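Local structure of transcription regulator PadR N-terminal domain-containing protein (Streptococcus mutans, 3L9F) at residues D39-I44 and R79-D84; K89-V92 and P98-N101; R150-R155 and K196-E201; M132-G137 and D143-L148. The protein is a putative PadR-family transcription regulator that probably binds DNA through its N-terminal winged-helix domain and can bind a magnesium ion. One frame throughout, in Å; residues are numbered along the deposited sequence.

Contact 1 (D39-I44 and R79-D84); sequences DIILGI and RKLEKD
In the winged-helix domain of this PadR-like protein, I41 and L42 of the first helix, 37-44, pack against L81 of helix 74-83. By its place in the chain, helix 74-83 is the third helix of the fold, probably the DNA-recognition helix. The contact is small, buried and wholly apolar. L81 reaches it with its two methyls divided between two partners. Its CD1 meets the CG2 branch of I41 at 3.7 Å. Its CD2 meets CG of L42 at 4.1 Å. In I41, CG2 stands anti to the backbone N and CG1 anti to the carbonyl carbon (chi1 -72°), which leaves the short branch to do the touching. L42 turns its branch point to L81, and the two chains cross at a slant. K80 is next to L81 but exposed. Its NZ forms a salt bridge with D84 OD2 at 2.9 Å, on the syn lone pair of that oxygen, where the helix runs out. Around the core, L42 and L81 both rest on I87 of strand 87-92. I41 also touches M73, T77 and L78. L42 reaches E112 of helix 107-118, and I40 packs on F136 of the second subunit.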
loop_
_atom_site.group_PDB
_atom_site.type_symbol
_atom_site.label_atom_id
_atom_site.label_comp_id
_atom_site.label_asym_id
_atom_site.label_seq_id
_atom_site.Cartn_x
_atom_site.Cartn_y
_atom_site.Cartn_z
ATOM N N ASP A 39 5.201 -9.961 -11.205
ATOM C CA ASP A 39 4.365 -11.107 -10.877
ATOM C C ASP A 39 2.913 -10.844 -11.253
ATOM O O ASP A 39 2.217 -11.733 -11.752
ATOM C CB ASP A 39 4.479 -11.454 -9.391
ATOM C CG ASP A 39 5.921 -11.633 -8.948
ATOM O OD1 ASP A 39 6.597 -12.526 -9.498
ATOM O OD2 ASP A 39 6.372 -10.875 -8.061
ATOM N N ILE A 40 2.442 -9.635 -11.006
ATOM C CA ILE A 40 1.060 -9.353 -11.352
ATOM C C ILE A 40 0.899 -9.277 -12.876
ATOM O O ILE A 40 -0.150 -9.651 -13.417
ATOM C CB ILE A 40 0.537 -8.094 -10.665
ATOM C CG1 ILE A 40 -0.965 -7.942 -10.930
ATOM C CG2 ILE A 40 1.312 -6.891 -11.130
ATOM C CD1 ILE A 40 -1.650 -7.037 -9.945
ATOM N N ILE A 41 1.941 -8.832 -13.574
ATOM C CA ILE A 41 1.868 -8.784 -15.031
ATOM C C ILE A 41 1.842 -10.187 -15.619
ATOM O O ILE A 41 1.072 -10.460 -16.537
ATOM C CB ILE A 41 2.995 -7.921 -15.651
ATOM C CG1 ILE A 41 2.717 -6.441 -15.373
ATOM C CG2 ILE A 41 3.088 -8.160 -17.161
ATOM C CD1 ILE A 41 3.922 -5.551 -15.525
ATOM N N LEU A 42 2.667 -11.087 -15.089
ATOM C CA LEU A 42 2.608 -12.473 -15.545
ATOM C C LEU A 42 1.234 -13.055 -15.275
ATOM O O LEU A 42 0.709 -13.821 -16.087
ATOM C CB LEU A 42 3.669 -13.326 -14.858
ATOM C CG LEU A 42 5.065 -13.094 -15.411
ATOM C CD1 LEU A 42 6.068 -13.927 -14.608
ATOM C CD2 LEU A 42 5.083 -13.470 -16.887
ATOM N N GLY A 43 0.661 -12.702 -14.129
ATOM C CA GLY A 43 -0.704 -13.098 -13.822
ATOM C C GLY A 43 -1.701 -12.622 -14.870
ATOM O O GLY A 43 -2.547 -13.398 -15.345
ATOM N N ILE A 44 -1.603 -11.345 -15.234
ATOM C CA ILE A 44 -2.488 -10.770 -16.242
ATOM C C ILE A 44 -2.321 -11.472 -17.582
ATOM O O ILE A 44 -3.300 -11.708 -18.292
ATOM C CB ILE A 44 -2.224 -9.266 -16.417
ATOM C CG1 ILE A 44 -2.744 -8.502 -15.204
ATOM C CG2 ILE A 44 -2.878 -8.748 -17.683
ATOM C CD1 ILE A 44 -2.293 -7.082 -15.154
ATOM N N ARG A 79 9.467 -4.458 -20.369
ATOM C CA ARG A 79 10.755 -4.522 -21.050
ATOM C C ARG A 79 11.655 -5.596 -20.451
ATOM O O ARG A 79 12.296 -6.351 -21.185
ATOM C CB ARG A 79 11.452 -3.154 -21.056
ATOM C CG ARG A 79 10.841 -2.165 -22.053
ATOM C CD ARG A 79 11.770 -0.998 -22.368
ATOM N NE ARG A 79 11.973 -0.112 -21.223
ATOM C CZ ARG A 79 11.179 0.910 -20.915
ATOM N NH1 ARG A 79 10.117 1.177 -21.663
ATOM N NH2 ARG A 79 11.442 1.662 -19.854
ATOM N N LYS A 80 11.694 -5.670 -19.124
ATOM C CA LYS A 80 12.544 -6.649 -18.445
ATOM C C LYS A 80 12.016 -8.074 -18.591
ATOM O O LYS A 80 12.782 -9.014 -18.790
ATOM C CB LYS A 80 12.727 -6.296 -16.969
ATOM C CG LYS A 80 13.690 -7.224 -16.254
ATOM C CD LYS A 80 14.317 -6.561 -15.034
ATOM C CE LYS A 80 15.240 -7.536 -14.318
ATOM N NZ LYS A 80 16.070 -8.297 -15.298
ATOM N N LEU A 81 10.704 -8.238 -18.496
ATOM C CA LEU A 81 10.119 -9.555 -18.670
ATOM C C LEU A 81 10.440 -10.078 -20.060
ATOM O O LEU A 81 10.659 -11.271 -20.251
ATOM C CB LEU A 81 8.601 -9.502 -18.479
ATOM C CG LEU A 81 8.119 -9.429 -17.034
ATOM C CD1 LEU A 81 6.643 -9.053 -16.983
ATOM C CD2 LEU A 81 8.368 -10.759 -16.335
ATOM N N GLU A 82 10.452 -9.180 -21.036
ATOM C CA GLU A 82 10.783 -9.580 -22.396
ATOM C C GLU A 82 12.255 -9.967 -22.476
ATOM O O GLU A 82 12.599 -11.011 -23.032
ATOM C CB GLU A 82 10.471 -8.470 -23.396
ATOM C CG GLU A 82 10.551 -8.956 -24.832
ATOM C CD GLU A 82 10.684 -7.836 -25.845
ATOM O OE1 GLU A 82 10.400 -6.664 -25.500
ATOM O OE2 GLU A 82 11.075 -8.139 -26.997
ATOM N N LYS A 83 13.120 -9.133 -21.906
ATOM C CA LYS A 83 14.554 -9.422 -21.904
ATOM C C LYS A 83 14.837 -10.773 -21.253
ATOM O O LYS A 83 15.649 -11.556 -21.745
ATOM C CB LYS A 83 15.334 -8.314 -21.191
ATOM C CG LYS A 83 16.839 -8.530 -21.182
ATOM C CD LYS A 83 17.565 -7.514 -20.307
ATOM C CE LYS A 83 17.682 -6.156 -20.986
ATOM N NZ LYS A 83 18.848 -5.377 -20.467
ATOM N N ASP A 84 14.142 -11.056 -20.156
ATOM C CA ASP A 84 14.358 -12.297 -19.418
ATOM C C ASP A 84 13.613 -13.488 -20.025
ATOM O O ASP A 84 13.618 -14.587 -19.464
ATOM C CB ASP A 84 14.000 -12.112 -17.942
ATOM C CG ASP A 84 14.808 -11.001 -17.276
ATOM O OD1 ASP A 84 15.784 -10.508 -17.884
ATOM O OD2 ASP A 84 14.467 -10.613 -16.140
#

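Contact 2 (K89-V92 and P98-N101); sequences KEVV and PNKN
K89 lays its extended chain across the side-chain amide of N101, crossing it at a slant. CE of K89 sits above the amide plane, 3.3 Å from CG of N101 and almost directly over it. CG of K89 is anti to the backbone N (chi1 170°), and the later torsions are all extended; this carries CE diagonally from one strand to the other. The lysine thus meets the amide through the flank of its chain at CE, and no hydrogen bond forms between the two. V91 is paired with N101 and points the same way, so the two side chains stand side by side. CG2 of V91 lies 3.4 Å from OD1 of N101. The other methyl, CG1, meets ND2 of N99 at 3.8 Å. V92 and K100 project from the opposite face of the sheet. There K100 bends at chi3 (50°), which brings its CE to 4.2 Å from CB of V92.

The backbones fix this register. V92 with K100 is an antiparallel hydrogen-bonded pair: V92 N donates to K100 O at 2.8 Å, nearly straight (175°), and K100 N returns a bond to V92 O at 3.1 Å. V91 with N101 is a non-hydrogen-bonded pair. A water lies within hydrogen-bonding distance of both V92 O and P98 O, near the loop end. Further along, E90 pairs with I102 through the backbone. This is the exposed end of an antiparallel beta hairpin, strands 87-92 and 100-105, which forms the wing of the winged-helix fold.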
loop_
_atom_site.group_PDB
_atom_site.type_symbol
_atom_site.label_atom_id
_atom_site.label_comp_id
_atom_site.label_asym_id
_atom_site.label_seq_id
_atom_site.Cartn_x
_atom_site.Cartn_y
_atom_site.Cartn_z
ATOM N N LYS A 89 7.090 -9.822 -27.125
ATOM C CA LYS A 89 6.449 -8.590 -27.559
ATOM C C LYS A 89 6.375 -8.549 -29.075
ATOM O O LYS A 89 7.368 -8.786 -29.763
ATOM C CB LYS A 89 7.224 -7.374 -27.062
ATOM C CG LYS A 89 6.768 -6.050 -27.669
ATOM C CD LYS A 89 7.655 -4.916 -27.173
ATOM C CE LYS A 89 7.152 -3.560 -27.647
ATOM N NZ LYS A 89 7.991 -2.434 -27.126
ATOM N N GLU A 90 5.184 -8.255 -29.576
ATOM C CA GLU A 90 4.928 -8.153 -30.993
ATOM C C GLU A 90 4.514 -6.720 -31.262
ATOM O O GLU A 90 3.679 -6.181 -30.551
ATOM C CB GLU A 90 3.782 -9.099 -31.360
ATOM C CG GLU A 90 3.177 -8.851 -32.711
ATOM C CD GLU A 90 1.986 -9.747 -33.005
ATOM O OE1 GLU A 90 1.400 -10.348 -32.073
ATOM O OE2 GLU A 90 1.616 -9.825 -34.188
ATOM N N VAL A 91 5.085 -6.097 -32.285
ATOM C CA VAL A 91 4.675 -4.737 -32.635
ATOM C C VAL A 91 3.775 -4.793 -33.868
ATOM O O VAL A 91 4.211 -5.213 -34.940
ATOM C CB VAL A 91 5.883 -3.842 -32.925
ATOM C CG1 VAL A 91 5.421 -2.487 -33.443
ATOM C CG2 VAL A 91 6.729 -3.674 -31.683
ATOM N N VAL A 92 2.520 -4.388 -33.708
ATOM C CA VAL A 92 1.557 -4.464 -34.800
ATOM C C VAL A 92 1.444 -3.097 -35.453
ATOM O O VAL A 92 1.109 -2.106 -34.796
ATOM C CB VAL A 92 0.162 -4.939 -34.311
ATOM C CG1 VAL A 92 -0.846 -4.925 -35.456
ATOM C CG2 VAL A 92 0.250 -6.340 -33.706
ATOM N N PRO A 98 -1.233 4.609 -34.310
ATOM C CA PRO A 98 0.006 4.333 -33.586
ATOM C C PRO A 98 0.269 2.832 -33.611
ATOM O O PRO A 98 -0.680 2.023 -33.694
ATOM C CB PRO A 98 -0.312 4.764 -32.146
ATOM C CG PRO A 98 -1.561 5.555 -32.212
ATOM C CD PRO A 98 -2.302 5.119 -33.434
ATOM N N ASN A 99 1.539 2.458 -33.560
ATOM C CA ASN A 99 1.896 1.068 -33.329
ATOM C C ASN A 99 1.243 0.572 -32.048
ATOM O O ASN A 99 1.076 1.332 -31.078
ATOM C CB ASN A 99 3.407 0.927 -33.206
ATOM C CG ASN A 99 4.118 1.143 -34.516
ATOM O OD1 ASN A 99 3.491 1.287 -35.562
ATOM N ND2 ASN A 99 5.443 1.140 -34.472
ATOM N N LYS A 100 0.900 -0.711 -32.050
ATOM C CA LYS A 100 0.270 -1.381 -30.915
ATOM C C LYS A 100 1.188 -2.527 -30.493
ATOM O O LYS A 100 1.617 -3.309 -31.336
ATOM C CB LYS A 100 -1.089 -1.931 -31.373
ATOM C CG LYS A 100 -1.900 -2.637 -30.310
ATOM C CD LYS A 100 -3.296 -2.973 -30.831
ATOM C CE LYS A 100 -3.235 -3.681 -32.173
ATOM N NZ LYS A 100 -4.589 -3.922 -32.735
ATOM N N ASN A 101 1.502 -2.631 -29.208
ATOM C CA ASN A 101 2.330 -3.741 -28.740
ATOM C C ASN A 101 1.498 -4.860 -28.142
ATOM O O ASN A 101 0.693 -4.628 -27.252
ATOM C CB ASN A 101 3.353 -3.250 -27.728
ATOM C CG ASN A 101 4.232 -2.163 -28.295
ATOM O OD1 ASN A 101 4.563 -2.183 -29.480
ATOM N ND2 ASN A 101 4.600 -1.197 -27.461
HETATM O O HOH W 1 -1.167 -0.382 -34.907
#

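Contact 3 (R150-R155 and K196-E201); sequences REEIER and KVLEEE
The segments 150-155 and 196-201 run roughly antiparallel, their axes 9.8 Å apart at closest approach and 147° between their directions, with I153 opposite L198. They belong to the two long helices, 142-172 and 178-202, which form an antiparallel helical hairpin in the C-terminal part of the protein. In PadR-like proteins this part commonly serves dimerization. Here too, the second subunit packs on it, with its A189 touching V197 and its Y186 touching L198.

I153 and L198 slide past each other in opposite directions. CG1 of I153 meets CB of L198 at 3.7 Å. CD1 of I153 goes on to CG of E199 at 4.0 Å, so the long branch of I153 lies against two successive residues of the other helix. The carboxylate of E199 has its own partner, K195, one turn back. L198 sends CD1 the other way, to CG of E152 at 3.4 Å, a tight approach.

E152 is buried, and its polar end is well supplied. CG is anti to the backbone N (chi1 172°) and the chain bends at chi2. The aliphatic part therefore faces L198, while the carboxylate turns to R155. OE2 forms a salt bridge with K156 and a hydrogen bond with Y186 OH of the second subunit. The positive charges of K156 and R155 probably help keep E152 ionised in its buried place. R155 grips E152 side-on, with two of its nitrogens, NE and NH2, on one oxygen, OE1, which lies close to the guanidinium plane, 2.7 Å from NH2 and 3.1 Å from NE.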
loop_
_atom_site.group_PDB
_atom_site.type_symbol
_atom_site.label_atom_id
_atom_site.label_comp_id
_atom_site.label_asym_id
_atom_site.label_seq_id
_atom_site.Cartn_x
_atom_site.Cartn_y
_atom_site.Cartn_z
ATOM N N ARG A 150 -12.841 15.288 3.015
ATOM C CA ARG A 150 -13.793 15.202 1.894
ATOM C C ARG A 150 -13.165 14.643 0.627
ATOM O O ARG A 150 -13.778 13.837 -0.088
ATOM C CB ARG A 150 -14.409 16.567 1.594
ATOM C CG ARG A 150 -15.405 17.017 2.637
ATOM C CD ARG A 150 -15.972 18.395 2.307
ATOM N NE ARG A 150 -16.716 18.936 3.440
ATOM C CZ ARG A 150 -17.896 18.473 3.840
ATOM N NH1 ARG A 150 -18.465 17.459 3.196
ATOM N NH2 ARG A 150 -18.506 19.019 4.884
ATOM N N GLU A 151 -11.939 15.064 0.341
ATOM C CA GLU A 151 -11.265 14.598 -0.861
ATOM C C GLU A 151 -10.954 13.109 -0.778
ATOM O O GLU A 151 -11.052 12.392 -1.775
ATOM C CB GLU A 151 -10.028 15.448 -1.153
ATOM C CG GLU A 151 -10.396 16.904 -1.412
ATOM C CD GLU A 151 -9.245 17.739 -1.928
ATOM O OE1 GLU A 151 -8.139 17.187 -2.111
ATOM O OE2 GLU A 151 -9.450 18.952 -2.156
ATOM N N GLU A 152 -10.612 12.636 0.416
ATOM C CA GLU A 152 -10.362 11.211 0.597
ATOM C C GLU A 152 -11.659 10.425 0.499
ATOM O O GLU A 152 -11.684 9.326 -0.060
ATOM C CB GLU A 152 -9.681 10.933 1.937
ATOM C CG GLU A 152 -9.577 9.448 2.277
ATOM C CD GLU A 152 -8.441 8.745 1.553
ATOM O OE1 GLU A 152 -7.742 9.382 0.735
ATOM O OE2 GLU A 152 -8.247 7.542 1.806
ATOM N N ILE A 153 -12.736 10.963 1.061
ATOM C CA ILE A 153 -14.036 10.293 0.933
ATOM C C ILE A 153 -14.382 10.113 -0.545
ATOM O O ILE A 153 -14.833 9.042 -0.967
ATOM C CB ILE A 153 -15.170 11.050 1.659
ATOM C CG1 ILE A 153 -14.985 10.966 3.171
ATOM C CG2 ILE A 153 -16.538 10.463 1.297
ATOM C CD1 ILE A 153 -15.957 11.822 3.948
ATOM N N GLU A 154 -14.153 11.156 -1.340
ATOM C CA GLU A 154 -14.413 11.074 -2.777
ATOM C C GLU A 154 -13.547 10.015 -3.458
ATOM O O GLU A 154 -14.004 9.309 -4.361
ATOM C CB GLU A 154 -14.225 12.436 -3.438
ATOM C CG GLU A 154 -15.229 13.464 -2.957
ATOM C CD GLU A 154 -14.904 14.868 -3.433
ATOM O OE1 GLU A 154 -13.928 15.030 -4.203
ATOM O OE2 GLU A 154 -15.628 15.812 -3.035
ATOM N N ARG A 155 -12.297 9.893 -3.026
ATOM C CA ARG A 155 -11.428 8.880 -3.600
ATOM C C ARG A 155 -11.962 7.487 -3.302
ATOM O O ARG A 155 -11.954 6.611 -4.177
ATOM C CB ARG A 155 -9.985 9.043 -3.120
ATOM C CG ARG A 155 -9.241 10.155 -3.851
ATOM C CD ARG A 155 -7.744 10.116 -3.570
ATOM N NE ARG A 155 -7.461 10.391 -2.168
ATOM C CZ ARG A 155 -7.193 11.601 -1.682
ATOM N NH1 ARG A 155 -7.165 12.653 -2.493
ATOM N NH2 ARG A 155 -6.956 11.759 -0.386
ATOM N N LYS A 196 -16.596 5.182 5.935
ATOM C CA LYS A 196 -17.520 5.377 7.051
ATOM C C LYS A 196 -16.888 6.115 8.232
ATOM O O LYS A 196 -17.505 7.004 8.828
ATOM C CB LYS A 196 -18.076 4.031 7.505
ATOM C CG LYS A 196 -19.116 4.133 8.595
ATOM C CD LYS A 196 -20.192 3.071 8.429
ATOM C CE LYS A 196 -21.328 3.296 9.416
ATOM N NZ LYS A 196 -21.792 4.722 9.440
ATOM N N VAL A 197 -15.656 5.751 8.572
ATOM C CA VAL A 197 -14.943 6.433 9.650
ATOM C C VAL A 197 -14.833 7.922 9.365
ATOM O O VAL A 197 -15.067 8.760 10.240
ATOM C CB VAL A 197 -13.536 5.840 9.862
ATOM C CG1 VAL A 197 -12.686 6.784 10.685
ATOM C CG2 VAL A 197 -13.634 4.468 10.523
ATOM N N LEU A 198 -14.496 8.259 8.129
ATOM C CA LEU A 198 -14.350 9.655 7.754
ATOM C C LEU A 198 -15.702 10.372 7.758
ATOM O O LEU A 198 -15.808 11.509 8.208
ATOM C CB LEU A 198 -13.677 9.758 6.389
ATOM C CG LEU A 198 -12.252 9.194 6.366
ATOM C CD1 LEU A 198 -11.661 9.374 4.979
ATOM C CD2 LEU A 198 -11.391 9.869 7.424
ATOM N N GLU A 199 -16.735 9.705 7.250
ATOM C CA GLU A 199 -18.078 10.274 7.278
ATOM C C GLU A 199 -18.512 10.555 8.710
ATOM O O GLU A 199 -19.046 11.630 9.008
ATOM C CB GLU A 199 -19.074 9.349 6.577
ATOM C CG GLU A 199 -18.844 9.290 5.077
ATOM C CD GLU A 199 -19.765 8.318 4.373
ATOM O OE1 GLU A 199 -20.304 7.403 5.045
ATOM O OE2 GLU A 199 -19.939 8.472 3.142
ATOM N N GLU A 200 -18.262 9.597 9.597
ATOM C CA GLU A 200 -18.615 9.756 11.006
ATOM C C GLU A 200 -17.840 10.916 11.627
ATOM O O GLU A 200 -18.361 11.632 12.483
ATOM C CB GLU A 200 -18.378 8.457 11.782
ATOM C CG GLU A 200 -19.352 7.346 11.425
ATOM C CD GLU A 200 -18.934 5.998 11.988
ATOM O OE1 GLU A 200 -17.750 5.842 12.365
ATOM O OE2 GLU A 200 -19.789 5.089 12.050
ATOM N N GLU A 201 -16.600 11.111 11.186
ATOM C CA GLU A 201 -15.813 12.247 11.660
ATOM C C GLU A 201 -16.436 13.568 11.226
ATOM O O GLU A 201 -16.565 14.494 12.023
ATOM C CB GLU A 201 -14.370 12.170 11.156
ATOM C CG GLU A 201 -13.525 13.381 11.528
ATOM C CD GLU A 201 -13.431 13.576 13.031
ATOM O OE1 GLU A 201 -13.488 12.563 13.770
ATOM O OE2 GLU A 201 -13.299 14.743 13.465
#

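Contact 4 (M132-G137 and D143-L148); sequences MRLFFG and DDLEQL
R133 and L134 meet L145 and L148 across this contact, and the flat groups of segment 132-137 are turned to the second subunit. The edge of the F135 ring lies over one face of F136, with CD2 of F135 3.7 Å above the centre of the F136 ring. CG of M132 is at the edge of F136, in its plane. In turn, CE1 of F136 lies at the edge of F135. The F135 ring also meets F66 of the second subunit, with the planes at about 40°. The guanidinium of R133 makes a cation-pi contact with Y116 of the second subunit and a hydrogen bond to S119 O there, besides its salt bridge with D129 in its own chain.

The join between the two segments is made by leucines. CG of L134 meets CD1 of L145 at 3.8 Å, and the two side chains cross at about a right angle. CD1 of L134 reaches CD1 of L148 at 4.1 Å, the chains sliding past each other in opposite directions. CD1 of L148 also lies 4.1 Å from CB of R133. Thus only the root of the arginine faces L148. Its chain bends at chi2 (-49°) on the way to the partners named above.

F136 is the first residue to leave helical geometry, although its N still bonds to M132 O at 2.9 Å. A short connection then leads into helix 142-172, and the two helices pack as neighbours in sequence. T183 of the second subunit touches L134, and its V121 touches L148, so the pair sits in the dimer interface.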
loop_
_atom_site.group_PDB
_atom_site.type_symbol
_atom_site.label_atom_id
_atom_site.label_comp_id
_atom_site.label_asym_id
_atom_site.label_seq_id
_atom_site.Cartn_x
_atom_site.Cartn_y
_atom_site.Cartn_z
ATOM N N MET A 132 -0.829 9.966 6.589
ATOM C CA MET A 132 0.393 10.654 6.986
ATOM C C MET A 132 0.098 12.126 7.271
ATOM O O MET A 132 0.558 12.669 8.277
ATOM C CB MET A 132 1.463 10.504 5.899
ATOM C CG MET A 132 2.831 11.049 6.254
ATOM S SD MET A 132 3.016 12.812 5.881
ATOM C CE MET A 132 4.803 12.981 6.012
ATOM N N ARG A 133 -0.680 12.766 6.395
ATOM C CA ARG A 133 -0.969 14.191 6.543
ATOM C C ARG A 133 -1.687 14.442 7.858
ATOM O O ARG A 133 -1.392 15.402 8.572
ATOM C CB ARG A 133 -1.838 14.710 5.390
ATOM C CG ARG A 133 -1.291 14.440 4.004
ATOM C CD ARG A 133 0.175 14.835 3.875
ATOM N NE ARG A 133 0.637 14.663 2.500
ATOM C CZ ARG A 133 0.563 15.608 1.566
ATOM N NH1 ARG A 133 0.989 15.360 0.338
ATOM N NH2 ARG A 133 0.061 16.800 1.863
ATOM N N LEU A 134 -2.652 13.589 8.174
ATOM C CA LEU A 134 -3.355 13.726 9.443
ATOM C C LEU A 134 -2.444 13.415 10.640
ATOM O O LEU A 134 -2.499 14.102 11.662
ATOM C CB LEU A 134 -4.615 12.857 9.465
ATOM C CG LEU A 134 -5.899 13.555 9.003
ATOM C CD1 LEU A 134 -5.746 14.099 7.583
ATOM C CD2 LEU A 134 -7.075 12.604 9.096
ATOM N N PHE A 135 -1.598 12.392 10.517
ATOM C CA PHE A 135 -0.719 12.039 11.633
ATOM C C PHE A 135 0.203 13.191 11.981
ATOM O O PHE A 135 0.444 13.474 13.159
ATOM C CB PHE A 135 0.110 10.782 11.358
ATOM C CG PHE A 135 0.785 10.245 12.588
ATOM C CD1 PHE A 135 0.130 9.340 13.404
ATOM C CD2 PHE A 135 2.056 10.677 12.948
ATOM C CE1 PHE A 135 0.732 8.850 14.550
ATOM C CE2 PHE A 135 2.663 10.193 14.092
ATOM C CZ PHE A 135 1.998 9.277 14.897
ATOM N N PHE A 136 0.706 13.858 10.947
ATOM C CA PHE A 136 1.626 14.970 11.120
ATOM C C PHE A 136 0.894 16.290 10.892
ATOM O O PHE A 136 1.490 17.293 10.520
ATOM C CB PHE A 136 2.814 14.808 10.158
ATOM C CG PHE A 136 3.680 13.616 10.469
ATOM C CD1 PHE A 136 4.483 13.606 11.591
ATOM C CD2 PHE A 136 3.689 12.512 9.641
ATOM C CE1 PHE A 136 5.272 12.512 11.884
ATOM C CE2 PHE A 136 4.487 11.416 9.924
ATOM C CZ PHE A 136 5.279 11.421 11.053
ATOM N N GLY A 137 -0.408 16.283 11.147
ATOM C CA GLY A 137 -1.247 17.415 10.811
ATOM C C GLY A 137 -1.588 18.314 11.982
ATOM O O GLY A 137 -2.744 18.712 12.149
ATOM N N ASP A 143 -10.488 24.157 8.137
ATOM C CA ASP A 143 -10.852 24.097 6.722
ATOM C C ASP A 143 -9.983 23.114 5.944
ATOM O O ASP A 143 -10.496 22.288 5.184
ATOM C CB ASP A 143 -10.763 25.481 6.075
ATOM C CG ASP A 143 -11.952 26.363 6.411
ATOM O OD1 ASP A 143 -12.870 25.895 7.122
ATOM O OD2 ASP A 143 -11.967 27.529 5.955
ATOM N N ASP A 144 -8.670 23.215 6.126
ATOM C CA ASP A 144 -7.730 22.327 5.448
ATOM C C ASP A 144 -7.995 20.866 5.794
ATOM O O ASP A 144 -7.948 19.999 4.922
ATOM C CB ASP A 144 -6.284 22.695 5.794
ATOM C CG ASP A 144 -5.806 23.947 5.073
ATOM O OD1 ASP A 144 -6.596 24.550 4.311
ATOM O OD2 ASP A 144 -4.633 24.328 5.271
ATOM N N LEU A 145 -8.283 20.602 7.066
ATOM C CA LEU A 145 -8.540 19.240 7.521
ATOM C C LEU A 145 -9.838 18.723 6.922
ATOM O O LEU A 145 -9.903 17.599 6.404
ATOM C CB LEU A 145 -8.603 19.171 9.050
ATOM C CG LEU A 145 -9.012 17.804 9.608
ATOM C CD1 LEU A 145 -8.005 16.725 9.208
ATOM C CD2 LEU A 145 -9.194 17.837 11.116
ATOM N N GLU A 146 -10.877 19.545 6.999
ATOM C CA GLU A 146 -12.175 19.168 6.463
ATOM C C GLU A 146 -12.050 18.816 4.987
ATOM O O GLU A 146 -12.636 17.833 4.519
ATOM C CB GLU A 146 -13.171 20.303 6.652
ATOM C CG GLU A 146 -14.574 19.994 6.168
ATOM C CD GLU A 146 -15.561 21.098 6.524
ATOM O OE1 GLU A 146 -15.270 21.878 7.459
ATOM O OE2 GLU A 146 -16.624 21.184 5.871
ATOM N N GLN A 147 -11.258 19.603 4.264
ATOM C CA GLN A 147 -11.074 19.396 2.833
ATOM C C GLN A 147 -10.341 18.088 2.561
ATOM O O GLN A 147 -10.704 17.345 1.644
ATOM C CB GLN A 147 -10.312 20.559 2.204
ATOM C CG GLN A 147 -10.190 20.470 0.687
ATOM N N LEU A 148 -9.307 17.807 3.351
ATOM C CA LEU A 148 -8.554 16.570 3.162
ATOM C C LEU A 148 -9.482 15.383 3.341
ATOM O O LEU A 148 -9.452 14.428 2.561
ATOM C CB LEU A 148 -7.386 16.474 4.146
ATOM C CG LEU A 148 -6.178 17.383 3.906
ATOM C CD1 LEU A 148 -5.127 17.163 4.990
ATOM C CD2 LEU A 148 -5.589 17.153 2.529
#

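Contacts 1 and 2 belong to the winged-helix part; their centres are 16 Å apart. They touch where E82 OE1 packs on K89 CB at 3.6 Å, where helix 74-83 comes up against the first strand of the wing. Contacts 3 and 4 lie on the other side of the chain's centre, 12 Å apart between centres. They share helix 142-172, and the E146 to R150 salt bridge joins their segments. The centres of contacts 1 and 4 are about 38 Å apart within one chain, yet they meet across the dimer: I40 packs on F136 of the second subunit. The side chain of E152 in contact 3 is about 10 Å from that of D68, a magnesium-binding residue with no metal bound here.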